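Local coordinates for peptidoglycan synthetase penicillin-binding protein 3 (Bifidobacterium adolescentis, PDB 4YE5), which probably binds penicillin and, as a member of the transpeptidase family, is thought to cross-link peptidoglycan during cell-wall synthesis, at residues 175-180 with 428-433. Residues are numbered along the deposited sequence; the frame is centred on the assembly and turned at random.
Sequences QMENKT and RIIKSI
OD1 of N178 accepts hydrogen bonds from the backbone N of G169 and NH2 of R32, within the turn from which M176, E177 and T180 reach across to I429, I430 and I433. Residues 175-180 join two short helices, and E177 both leaves the first and stands at the N-cap position of the second. The contact itself is made by van der Waals touches, a worked example of how a backbone irregularity can align side chains. M176, modelled as selenomethionine, runs out fully extended until chi3 (85°) bends its terminal methyl toward I430; CE meets CD1 of I430 tip to tip at 3.5 Å and grazes CG2 of I429 at 4.1 Å. E177 folds back at chi2 (-59°), and its carboxylate comes to rest against the same isoleucine, with OE2 3.7 Å from I430 CG1. Farther along, T180 and I433 meet end on. The methyl CG2 of T180 touches both branches of I433, lying 3.7 Å from its CG2 and close to its CD1, which T180 OG1 also approaches.

In a regular strand, I430 and I433 would face opposite ways. Here K431 and S432 together stand opposite the single residue T216 of strand 214-217, and this extra residue brings the two isoleucines onto one side. V215 receives E177 and T180, while L217 lies against I430. The arrangement thus joins a helical turn of the dimerisation-domain sequence to one face of a mixed sheet, the strand from the transpeptidase sequence carrying a classic beta bulge.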
# COMPACT_ATOMS: atom_id res chain seq x y z
N GLN A 175 -9.78 -0.66 0.25
CA GLN A 175 -10.35 -0.94 1.55
C GLN A 175 -9.83 0.05 2.59
O GLN A 175 -10.60 0.63 3.35
CB GLN A 175 -9.99 -2.37 1.98
CG GLN A 175 -10.29 -2.67 3.46
CD GLN A 175 -9.95 -4.10 3.83
OE1 GLN A 175 -9.76 -4.95 2.95
NE2 GLN A 175 -9.84 -4.38 5.12
N MSE A 176 -8.52 0.25 2.61
CA MSE A 176 -7.93 1.15 3.61
C MSE A 176 -8.48 2.57 3.53
O MSE A 176 -8.70 3.21 4.54
CB MSE A 176 -6.42 1.22 3.43
CG MSE A 176 -5.77 2.06 4.48
SE MSE A 176 -3.84 1.91 4.26
CE MSE A 176 -3.68 3.28 2.95
N GLU A 177 -8.66 3.06 2.31
CA GLU A 177 -9.12 4.43 2.09
C GLU A 177 -10.61 4.48 1.76
O GLU A 177 -11.09 5.46 1.20
CB GLU A 177 -8.33 5.05 0.94
CG GLU A 177 -6.84 5.24 1.29
CD GLU A 177 -6.70 6.11 2.50
OE1 GLU A 177 -7.16 7.27 2.44
OE2 GLU A 177 -6.18 5.62 3.53
N ASN A 178 -11.34 3.43 2.12
CA ASN A 178 -12.73 3.29 1.71
C ASN A 178 -13.61 4.44 2.18
O ASN A 178 -14.44 4.93 1.42
CB ASN A 178 -13.31 1.94 2.17
CG ASN A 178 -14.64 1.61 1.49
OD1 ASN A 178 -14.73 1.56 0.26
ND2 ASN A 178 -15.67 1.37 2.29
N LYS A 179 -13.43 4.87 3.42
CA LYS A 179 -14.26 5.93 3.98
C LYS A 179 -14.13 7.18 3.14
O LYS A 179 -15.13 7.73 2.66
CB LYS A 179 -13.89 6.21 5.44
CG LYS A 179 -14.89 7.12 6.18
CD LYS A 179 -14.63 7.09 7.69
CE LYS A 179 -15.28 8.25 8.43
NZ LYS A 179 -16.76 8.24 8.31
N THR A 180 -12.88 7.61 2.93
CA THR A 180 -12.56 8.75 2.09
C THR A 180 -13.08 8.60 0.67
O THR A 180 -13.71 9.51 0.13
CB THR A 180 -11.01 8.97 2.05
OG1 THR A 180 -10.54 9.24 3.37
CG2 THR A 180 -10.64 10.14 1.17
N ARG A 428 5.01 6.77 5.07
CA ARG A 428 3.77 7.30 4.48
C ARG A 428 3.52 6.67 3.12
O ARG A 428 4.44 6.53 2.33
CB ARG A 428 3.85 8.83 4.31
CG ARG A 428 2.51 9.45 3.94
CD ARG A 428 2.55 10.99 4.04
NE ARG A 428 3.48 11.57 3.06
CZ ARG A 428 3.32 12.74 2.46
NH1 ARG A 428 2.25 13.50 2.70
NH2 ARG A 428 4.23 13.16 1.59
N ILE A 429 2.27 6.30 2.85
CA ILE A 429 1.91 5.86 1.52
C ILE A 429 0.74 6.68 0.95
O ILE A 429 0.57 6.75 -0.27
CB ILE A 429 1.58 4.34 1.49
CG1 ILE A 429 1.58 3.83 0.04
CG2 ILE A 429 0.28 4.06 2.21
CD1 ILE A 429 1.57 2.32 -0.05
N ILE A 430 -0.05 7.30 1.84
CA ILE A 430 -1.09 8.24 1.40
C ILE A 430 -0.55 9.67 1.48
O ILE A 430 -0.32 10.19 2.56
CB ILE A 430 -2.37 8.13 2.26
CG1 ILE A 430 -2.92 6.70 2.26
CG2 ILE A 430 -3.43 9.11 1.76
CD1 ILE A 430 -3.21 6.12 0.88
N LYS A 431 -0.34 10.29 0.33
CA LYS A 431 0.28 11.61 0.26
C LYS A 431 -0.74 12.73 0.50
O LYS A 431 -0.50 13.66 1.28
CB LYS A 431 0.94 11.77 -1.11
CG LYS A 431 1.38 13.16 -1.51
CD LYS A 431 2.25 13.04 -2.76
CE LYS A 431 2.59 14.37 -3.35
NZ LYS A 431 3.41 14.21 -4.58
N SER A 432 -1.89 12.65 -0.17
CA SER A 432 -2.91 13.69 -0.03
C SER A 432 -4.32 13.22 -0.35
O SER A 432 -4.53 12.15 -0.93
CB SER A 432 -2.56 14.93 -0.86
OG SER A 432 -2.54 14.64 -2.25
N ILE A 433 -5.29 14.02 0.08
CA ILE A 433 -6.68 13.78 -0.23
C ILE A 433 -7.25 15.05 -0.85
O ILE A 433 -7.02 16.14 -0.32
CB ILE A 433 -7.47 13.40 1.04
CG1 ILE A 433 -6.98 12.03 1.55
CG2 ILE A 433 -8.98 13.39 0.77
CD1 ILE A 433 -7.56 11.64 2.89